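Local coordinates for protein imidazolonepropionase (Unidentified, PDB 2Q09) that catalyses the metal-dependent hydrolysis of imidazolone-5-propanoate to N-formimidoyl-L-glutamate, the third step of histidine degradation, at residues V64-H72 and M347-L358; T285-F293 and A331-L341. All coordinates share one frame; numbering follows the deposited sequence.

Contact 1. Residues V64-H72 and M347-L358; sequences VTPGLIDCH and MAGVTRHAARAL. With FE (Fe (III) ion), chain B.
Ile69 lies along helix 352-357, its branches reaching from the turn before the helix to Leu358 just beyond it. CB rests on the methyl of Ala354, with Ile69 CB and Ala354 CB 3.6 Å apart; CD1 reaches back to the methyl of Ala355. The Ile69 and Leu358 side chains slide past each other in opposite directions, CG2 of the isoleucine against Leu358 CD1. At the backbone, Ile69 N donates to Val350 O at 2.7 Å, in the carbonyl plane though bent at the hydrogen (144°), tying the strand to the turn that leads into the helix, where the two backbones have their nearest CA atoms. Cys71 sets its CB against Leu358 CD2 (3.7 Å). At the other end selenomethionine Met347, bent at chi2 (58°), sets its CE 3.5 Å from Thr65 CB, tighter than usual for two carbons. Thr65 OG1 donates to Pro66 O and is also hydrogen-bonded to Trp378 NE1; a glycine here would probably leave the Met347 methyl without its seat and the Trp378 N-H without this acceptor. In the amidohydrolase barrel, strand 63-73 leads to the iron ligand His72 and runs beside strand 135-141, whose Thr137 touches Ile69 and Leu358, while helix 328-339 packs on Leu68 and Val350.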
loop_
_atom_site.group_PDB
_atom_site.type_symbol
_atom_site.label_atom_id
_atom_site.label_comp_id
_atom_site.label_asym_id
_atom_site.label_seq_id
_atom_site.Cartn_x
_atom_site.Cartn_y
_atom_site.Cartn_z
ATOM N N VAL A 64 -21.140 0.441 -7.434
ATOM C CA VAL A 64 -19.843 0.588 -8.080
ATOM C C VAL A 64 -18.980 1.498 -7.212
ATOM O O VAL A 64 -19.466 2.474 -6.646
ATOM C CB VAL A 64 -19.973 1.165 -9.512
ATOM C CG1 VAL A 64 -20.653 2.526 -9.478
ATOM C CG2 VAL A 64 -18.604 1.280 -10.149
ATOM N N THR A 65 -17.704 1.162 -7.096
ATOM C CA THR A 65 -16.777 1.943 -6.283
ATOM C C THR A 65 -15.447 2.041 -7.023
ATOM O O THR A 65 -15.210 1.344 -7.997
ATOM C CB THR A 65 -16.454 1.262 -4.932
ATOM O OG1 THR A 65 -15.633 0.113 -5.172
ATOM C CG2 THR A 65 -17.729 0.810 -4.237
ATOM N N PRO A 66 -14.557 2.920 -6.560
ATOM C CA PRO A 66 -13.247 3.047 -7.209
ATOM C C PRO A 66 -12.512 1.739 -6.894
ATOM O O PRO A 66 -12.921 1.015 -5.972
ATOM C CB PRO A 66 -12.594 4.194 -6.461
ATOM C CG PRO A 66 -13.756 5.038 -6.017
ATOM C CD PRO A 66 -14.748 3.973 -5.552
ATOM N N GLY A 67 -11.473 1.410 -7.661
ATOM C CA GLY A 67 -10.736 0.188 -7.392
ATOM C C GLY A 67 -10.012 0.373 -6.073
ATOM O O GLY A 67 -9.618 1.493 -5.749
ATOM N N LEU A 68 -9.815 -0.695 -5.312
ATOM C CA LEU A 68 -9.139 -0.559 -4.026
ATOM C C LEU A 68 -7.631 -0.407 -4.228
ATOM O O LEU A 68 -7.067 -0.871 -5.227
ATOM C CB LEU A 68 -9.443 -1.760 -3.127
ATOM C CG LEU A 68 -10.929 -2.114 -2.962
ATOM C CD1 LEU A 68 -11.063 -3.223 -1.929
ATOM C CD2 LEU A 68 -11.740 -0.884 -2.546
ATOM N N ILE A 69 -6.997 0.263 -3.274
ATOM C CA ILE A 69 -5.566 0.509 -3.325
ATOM C C ILE A 69 -4.878 0.071 -2.029
ATOM O O ILE A 69 -5.281 0.504 -0.947
ATOM C CB ILE A 69 -5.316 2.017 -3.551
ATOM C CG1 ILE A 69 -6.045 2.464 -4.826
ATOM C CG2 ILE A 69 -3.824 2.318 -3.650
ATOM C CD1 ILE A 69 -6.018 3.965 -5.062
ATOM N N ASP A 70 -3.846 -0.765 -2.156
ATOM C CA ASP A 70 -3.060 -1.263 -1.014
ATOM C C ASP A 70 -1.711 -0.557 -1.155
ATOM O O ASP A 70 -0.841 -0.997 -1.910
ATOM C CB ASP A 70 -2.887 -2.786 -1.124
ATOM C CG ASP A 70 -2.547 -3.439 0.201
ATOM O OD1 ASP A 70 -2.437 -4.682 0.214
ATOM O OD2 ASP A 70 -2.396 -2.728 1.218
ATOM N N CYS A 71 -1.542 0.536 -0.420
ATOM C CA CYS A 71 -0.350 1.369 -0.531
ATOM C C CYS A 71 0.895 1.024 0.277
ATOM O O CYS A 71 1.830 1.824 0.313
ATOM C CB CYS A 71 -0.734 2.827 -0.240
ATOM S SG CYS A 71 -1.295 3.150 1.487
ATOM N N HIS A 72 0.926 -0.147 0.905
ATOM C CA HIS A 72 2.085 -0.525 1.699
ATOM C C HIS A 72 2.236 -2.036 1.810
ATOM O O HIS A 72 1.631 -2.661 2.680
ATOM C CB HIS A 72 1.965 0.095 3.097
ATOM C CG HIS A 72 3.124 -0.199 4.003
ATOM N ND1 HIS A 72 3.795 0.788 4.690
ATOM C CD2 HIS A 72 3.705 -1.368 4.365
ATOM C CE1 HIS A 72 4.740 0.242 5.436
ATOM N NE2 HIS A 72 4.706 -1.065 5.257
HETATM N N MSE A 347 -12.850 2.701 4.054
HETATM C CA MSE A 347 -13.031 2.745 2.607
HETATM C C MSE A 347 -12.241 3.912 2.000
HETATM O O MSE A 347 -11.539 3.755 0.997
HETATM C CB MSE A 347 -14.522 2.853 2.257
HETATM C CG MSE A 347 -14.812 2.777 0.765
HETATM SE SE MSE A 347 -14.156 1.131 -0.026
HETATM C CE MSE A 347 -14.959 1.357 -1.805
ATOM N N ALA A 348 -12.337 5.084 2.617
ATOM C CA ALA A 348 -11.579 6.225 2.122
ATOM C C ALA A 348 -10.101 5.883 2.287
ATOM O O ALA A 348 -9.258 6.323 1.503
ATOM C CB ALA A 348 -11.915 7.474 2.920
ATOM N N GLY A 349 -9.808 5.077 3.310
ATOM C CA GLY A 349 -8.440 4.674 3.582
ATOM C C GLY A 349 -7.818 3.818 2.489
ATOM O O GLY A 349 -6.596 3.794 2.351
ATOM N N VAL A 350 -8.638 3.104 1.717
ATOM C CA VAL A 350 -8.109 2.262 0.645
ATOM C C VAL A 350 -8.437 2.814 -0.742
ATOM O O VAL A 350 -8.257 2.131 -1.754
ATOM C CB VAL A 350 -8.628 0.805 0.748
ATOM C CG1 VAL A 350 -8.219 0.217 2.104
ATOM C CG2 VAL A 350 -10.145 0.762 0.570
ATOM N N THR A 351 -8.945 4.043 -0.784
ATOM C CA THR A 351 -9.243 4.679 -2.059
ATOM C C THR A 351 -8.583 6.049 -2.102
ATOM O O THR A 351 -7.399 6.166 -2.422
ATOM C CB THR A 351 -10.772 4.834 -2.301
ATOM O OG1 THR A 351 -11.389 5.494 -1.185
ATOM C CG2 THR A 351 -11.415 3.454 -2.504
ATOM N N ARG A 352 -9.359 7.070 -1.752
ATOM C CA ARG A 352 -8.913 8.459 -1.731
ATOM C C ARG A 352 -7.567 8.689 -1.037
ATOM O O ARG A 352 -6.631 9.239 -1.627
ATOM C CB ARG A 352 -9.996 9.300 -1.041
ATOM C CG ARG A 352 -10.028 10.745 -1.442
ATOM C CD ARG A 352 -11.400 11.354 -1.188
ATOM N NE ARG A 352 -11.697 11.537 0.231
ATOM C CZ ARG A 352 -12.784 11.058 0.827
ATOM N NH1 ARG A 352 -13.674 10.365 0.133
ATOM N NH2 ARG A 352 -12.989 11.284 2.119
ATOM N N HIS A 353 -7.476 8.274 0.221
ATOM C CA HIS A 353 -6.263 8.471 0.999
ATOM C C HIS A 353 -5.109 7.580 0.560
ATOM O O HIS A 353 -3.954 7.994 0.614
ATOM C CB HIS A 353 -6.597 8.285 2.478
ATOM C CG HIS A 353 -7.700 9.190 2.942
ATOM N ND1 HIS A 353 -8.582 8.849 3.945
ATOM C CD2 HIS A 353 -8.080 10.415 2.505
ATOM C CE1 HIS A 353 -9.462 9.826 4.105
ATOM N NE2 HIS A 353 -9.178 10.786 3.244
ATOM N N ALA A 354 -5.422 6.366 0.119
ATOM C CA ALA A 354 -4.392 5.445 -0.352
ATOM C C ALA A 354 -3.790 6.019 -1.629
ATOM O O ALA A 354 -2.582 5.941 -1.848
ATOM C CB ALA A 354 -4.992 4.065 -0.634
ATOM N N ALA A 355 -4.640 6.589 -2.481
ATOM C CA ALA A 355 -4.173 7.181 -3.729
ATOM C C ALA A 355 -3.184 8.304 -3.422
ATOM O O ALA A 355 -2.118 8.387 -4.032
ATOM C CB ALA A 355 -5.352 7.726 -4.530
ATOM N N ARG A 356 -3.548 9.164 -2.476
ATOM C CA ARG A 356 -2.702 10.287 -2.087
ATOM C C ARG A 356 -1.366 9.802 -1.527
ATOM O O ARG A 356 -0.321 10.399 -1.797
ATOM C CB ARG A 356 -3.415 11.155 -1.041
ATOM C CG ARG A 356 -2.658 12.445 -0.673
ATOM C CD ARG A 356 -3.488 13.324 0.262
ATOM N NE ARG A 356 -4.682 13.842 -0.403
ATOM C CZ ARG A 356 -4.681 14.871 -1.247
ATOM N NH1 ARG A 356 -3.550 15.507 -1.529
ATOM N NH2 ARG A 356 -5.811 15.254 -1.822
ATOM N N ALA A 357 -1.405 8.733 -0.739
ATOM C CA ALA A 357 -0.188 8.172 -0.150
ATOM C C ALA A 357 0.791 7.706 -1.232
ATOM O O ALA A 357 1.983 7.552 -0.978
ATOM C CB ALA A 357 -0.538 7.005 0.770
ATOM N N LEU A 358 0.281 7.478 -2.437
ATOM C CA LEU A 358 1.118 7.037 -3.547
ATOM C C LEU A 358 1.334 8.174 -4.540
ATOM O O LEU A 358 1.883 7.961 -5.619
ATOM C CB LEU A 358 0.471 5.842 -4.261
ATOM C CG LEU A 358 0.214 4.585 -3.420
ATOM C CD1 LEU A 358 -0.416 3.500 -4.271
ATOM C CD2 LEU A 358 1.529 4.094 -2.820
HETATM FE FE FE B . 6.094 -2.540 6.068
HETATM O O HOH W 1 5.970 -3.330 8.374
#

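Contact 2. Residues T285-F293 and A331-L341; sequences TLLPTAFYF and AMNMACTLFGL
Pro288 plugs into helix 328-339 as a knob into a hole formed by Ala331, Met334, Ala335 and Phe339. Its CG sits 3.3 Å from Ala331 O, and its CB meets Met334 CB at 3.8 Å. The ring of Phe339 closes the hole, crossing the proline at about a right angle with CE2 3.5 Å from Pro288 CA. Aromatic contacts come next. Phe339 turns its CE1 edge onto one face of Phe291, an edge-to-face pair with centroids 5.1 Å apart and planes at 68°; Leu338 CD1 comes to the Phe291 ring near its plane. These helices belong to the TIM-barrel-like fold of the amidohydrolases: strand 283-286 leads through Leu287 into the short helix 288-293, and helix 328-339 lies across it, the segment axes at 65°. A Met-aromatic contact lies at the outer end. Selenomethionine Met334, extended beyond CG, carries its CE over one face of Tyr292, 4.0 Å from the centroid and 13° off the normal, while SE lies oblique to the ring and 3.8 Å from Tyr292 CB. Aliphatic contacts finish the inner end, where Leu286 CD1 and Leu341 CD1 meet tip to tip at 3.8 Å, with Leu341 also touching Val314, and Leu286 touching Met312, of strand 312-314.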
loop_
_atom_site.group_PDB
_atom_site.type_symbol
_atom_site.label_atom_id
_atom_site.label_comp_id
_atom_site.label_asym_id
_atom_site.label_seq_id
_atom_site.Cartn_x
_atom_site.Cartn_y
_atom_site.Cartn_z
ATOM N N THR A 285 -0.375 6.310 7.330
ATOM C CA THR A 285 -0.808 4.978 6.943
ATOM C C THR A 285 -0.865 4.021 8.129
ATOM O O THR A 285 0.140 3.759 8.791
ATOM C CB THR A 285 0.109 4.389 5.854
ATOM O OG1 THR A 285 0.095 5.247 4.706
ATOM C CG2 THR A 285 -0.398 3.001 5.424
ATOM N N LEU A 286 -2.057 3.514 8.398
ATOM C CA LEU A 286 -2.269 2.578 9.496
ATOM C C LEU A 286 -2.074 1.149 9.003
ATOM O O LEU A 286 -2.562 0.776 7.933
ATOM C CB LEU A 286 -3.678 2.757 10.056
ATOM C CG LEU A 286 -3.971 4.189 10.540
ATOM C CD1 LEU A 286 -5.419 4.292 10.993
ATOM C CD2 LEU A 286 -3.025 4.550 11.695
ATOM N N LEU A 287 -1.360 0.353 9.792
ATOM C CA LEU A 287 -1.069 -1.033 9.436
ATOM C C LEU A 287 -1.530 -1.901 10.599
ATOM O O LEU A 287 -0.721 -2.374 11.401
ATOM C CB LEU A 287 0.437 -1.180 9.196
ATOM C CG LEU A 287 0.950 -0.222 8.106
ATOM C CD1 LEU A 287 2.472 -0.265 8.063
ATOM C CD2 LEU A 287 0.380 -0.614 6.746
ATOM N N PRO A 288 -2.854 -2.106 10.707
ATOM C CA PRO A 288 -3.492 -2.898 11.765
ATOM C C PRO A 288 -3.083 -4.365 11.851
ATOM O O PRO A 288 -3.043 -4.939 12.936
ATOM C CB PRO A 288 -4.981 -2.729 11.468
ATOM C CG PRO A 288 -5.001 -2.653 9.966
ATOM C CD PRO A 288 -3.839 -1.713 9.682
ATOM N N THR A 289 -2.783 -4.972 10.711
ATOM C CA THR A 289 -2.405 -6.382 10.688
ATOM C C THR A 289 -1.089 -6.659 11.407
ATOM O O THR A 289 -0.961 -7.667 12.105
ATOM C CB THR A 289 -2.330 -6.906 9.243
ATOM O OG1 THR A 289 -3.603 -6.711 8.613
ATOM C CG2 THR A 289 -2.004 -8.392 9.229
ATOM N N ALA A 290 -0.117 -5.764 11.244
ATOM C CA ALA A 290 1.174 -5.922 11.909
ATOM C C ALA A 290 0.970 -5.719 13.414
ATOM O O ALA A 290 1.627 -6.357 14.243
ATOM C CB ALA A 290 2.182 -4.894 11.368
ATOM N N PHE A 291 0.064 -4.814 13.754
ATOM C CA PHE A 291 -0.253 -4.511 15.146
ATOM C C PHE A 291 -0.837 -5.781 15.786
ATOM O O PHE A 291 -0.488 -6.156 16.917
ATOM C CB PHE A 291 -1.279 -3.380 15.187
ATOM C CG PHE A 291 -1.761 -3.039 16.566
ATOM C CD1 PHE A 291 -1.032 -2.178 17.378
ATOM C CD2 PHE A 291 -2.934 -3.595 17.060
ATOM C CE1 PHE A 291 -1.458 -1.878 18.663
ATOM C CE2 PHE A 291 -3.378 -3.298 18.354
ATOM C CZ PHE A 291 -2.634 -2.437 19.155
ATOM N N TYR A 292 -1.742 -6.424 15.056
ATOM C CA TYR A 292 -2.384 -7.664 15.498
ATOM C C TYR A 292 -1.371 -8.805 15.709
ATOM O O TYR A 292 -1.251 -9.378 16.799
ATOM C CB TYR A 292 -3.420 -8.106 14.451
ATOM C CG TYR A 292 -3.645 -9.602 14.380
ATOM C CD1 TYR A 292 -4.463 -10.256 15.309
ATOM C CD2 TYR A 292 -3.011 -10.369 13.400
ATOM C CE1 TYR A 292 -4.643 -11.646 15.260
ATOM C CE2 TYR A 292 -3.175 -11.754 13.344
ATOM C CZ TYR A 292 -3.987 -12.385 14.271
ATOM O OH TYR A 292 -4.134 -13.753 14.223
ATOM N N PHE A 293 -0.650 -9.125 14.639
ATOM C CA PHE A 293 0.305 -10.223 14.656
ATOM C C PHE A 293 1.441 -10.070 15.658
ATOM O O PHE A 293 1.872 -11.058 16.273
ATOM C CB PHE A 293 0.870 -10.439 13.251
ATOM C CG PHE A 293 1.418 -11.816 13.032
ATOM C CD1 PHE A 293 0.592 -12.937 13.155
ATOM C CD2 PHE A 293 2.757 -11.999 12.702
ATOM C CE1 PHE A 293 1.099 -14.219 12.967
ATOM C CE2 PHE A 293 3.274 -13.274 12.512
ATOM C CZ PHE A 293 2.439 -14.389 12.640
ATOM N N ALA A 331 -7.548 -6.190 6.530
ATOM C CA ALA A 331 -6.895 -5.037 7.142
ATOM C C ALA A 331 -7.927 -3.955 7.453
ATOM O O ALA A 331 -7.843 -3.266 8.473
ATOM C CB ALA A 331 -5.818 -4.478 6.209
HETATM N N MSE A 332 -8.893 -3.797 6.555
HETATM C CA MSE A 332 -9.947 -2.805 6.749
HETATM C C MSE A 332 -10.778 -3.194 7.975
HETATM O O MSE A 332 -11.128 -2.350 8.807
HETATM C CB MSE A 332 -10.839 -2.746 5.506
HETATM C CG MSE A 332 -10.102 -2.239 4.260
HETATM SE SE MSE A 332 -11.095 -2.494 2.631
HETATM C CE MSE A 332 -12.384 -1.015 2.880
ATOM N N ASN A 333 -11.102 -4.480 8.069
ATOM C CA ASN A 333 -11.879 -4.992 9.193
ATOM C C ASN A 333 -11.108 -4.756 10.495
ATOM O O ASN A 333 -11.679 -4.351 11.508
ATOM C CB ASN A 333 -12.152 -6.483 8.990
ATOM C CG ASN A 333 -13.042 -7.075 10.062
ATOM O OD1 ASN A 333 -12.615 -7.285 11.201
ATOM N ND2 ASN A 333 -14.296 -7.342 9.702
HETATM N N MSE A 334 -9.801 -4.993 10.458
HETATM C CA MSE A 334 -8.986 -4.792 11.648
HETATM C C MSE A 334 -8.813 -3.320 12.004
HETATM O O MSE A 334 -8.750 -2.982 13.182
HETATM C CB MSE A 334 -7.623 -5.468 11.492
HETATM C CG MSE A 334 -7.713 -6.979 11.524
HETATM SE SE MSE A 334 -5.977 -7.850 11.593
HETATM C CE MSE A 334 -6.589 -9.690 11.795
ATOM N N ALA A 335 -8.727 -2.447 11.005
ATOM C CA ALA A 335 -8.598 -1.021 11.285
ATOM C C ALA A 335 -9.835 -0.586 12.077
ATOM O O ALA A 335 -9.737 0.195 13.019
ATOM C CB ALA A 335 -8.503 -0.228 9.986
ATOM N N CYS A 336 -10.994 -1.113 11.698
ATOM C CA CYS A 336 -12.236 -0.769 12.383
ATOM C C CYS A 336 -12.273 -1.380 13.778
ATOM O O CYS A 336 -12.463 -0.685 14.772
ATOM C CB CYS A 336 -13.449 -1.270 11.593
ATOM S SG CYS A 336 -13.753 -0.415 10.025
ATOM N N THR A 337 -12.073 -2.692 13.845
ATOM C CA THR A 337 -12.135 -3.412 15.112
ATOM C C THR A 337 -11.024 -3.075 16.109
ATOM O O THR A 337 -11.301 -2.889 17.294
ATOM C CB THR A 337 -12.126 -4.939 14.874
ATOM O OG1 THR A 337 -13.250 -5.303 14.062
ATOM C CG2 THR A 337 -12.204 -5.691 16.209
ATOM N N LEU A 338 -9.787 -2.981 15.636
ATOM C CA LEU A 338 -8.661 -2.714 16.518
ATOM C C LEU A 338 -8.325 -1.242 16.715
ATOM O O LEU A 338 -7.929 -0.843 17.811
ATOM C CB LEU A 338 -7.409 -3.441 16.007
ATOM C CG LEU A 338 -7.487 -4.963 15.879
ATOM C CD1 LEU A 338 -6.136 -5.495 15.380
ATOM C CD2 LEU A 338 -7.822 -5.571 17.241
ATOM N N PHE A 339 -8.459 -0.438 15.665
ATOM C CA PHE A 339 -8.119 0.980 15.774
ATOM C C PHE A 339 -9.338 1.881 15.897
ATOM O O PHE A 339 -9.200 3.094 16.042
ATOM C CB PHE A 339 -7.263 1.418 14.582
ATOM C CG PHE A 339 -5.905 0.762 14.528
ATOM C CD1 PHE A 339 -5.366 0.143 15.655
ATOM C CD2 PHE A 339 -5.150 0.793 13.364
ATOM C CE1 PHE A 339 -4.091 -0.422 15.629
ATOM C CE2 PHE A 339 -3.872 0.237 13.315
ATOM C CZ PHE A 339 -3.337 -0.378 14.451
ATOM N N GLY A 340 -10.523 1.286 15.829
ATOM C CA GLY A 340 -11.743 2.066 15.970
ATOM C C GLY A 340 -12.224 2.884 14.781
ATOM O O GLY A 340 -13.105 3.732 14.939
ATOM N N LEU A 341 -11.657 2.663 13.599
ATOM C CA LEU A 341 -12.101 3.408 12.431
ATOM C C LEU A 341 -13.518 2.989 12.059
ATOM O O LEU A 341 -13.981 1.912 12.429
ATOM C CB LEU A 341 -11.179 3.150 11.230
ATOM C CG LEU A 341 -9.989 4.082 10.988
ATOM C CD1 LEU A 341 -9.018 4.013 12.152
ATOM C CD2 LEU A 341 -9.291 3.666 9.681
#

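Overall arrangement
The centres of contacts 1 and 2 lie about 15 Å apart, and the two meet directly at several points. His72 at the end of contact 1 binds the iron (III) ion through NE2 at 2.2 Å, with His74, His242 and Asp317 completing the protein ligands. Leu287 of contact 2 packs its CD1 against His72 CE1 at 3.5 Å, and its side chain is about 5 Å from the iron and about 7 Å from the bound inhibitor. Away from the metal, Met332 CE touches Val350 CG2 at 3.7 Å. Helix 328-339 leads into helix 343-349, so the chain runs from 331-341 of contact 2 almost straight into 347-358 of contact 1.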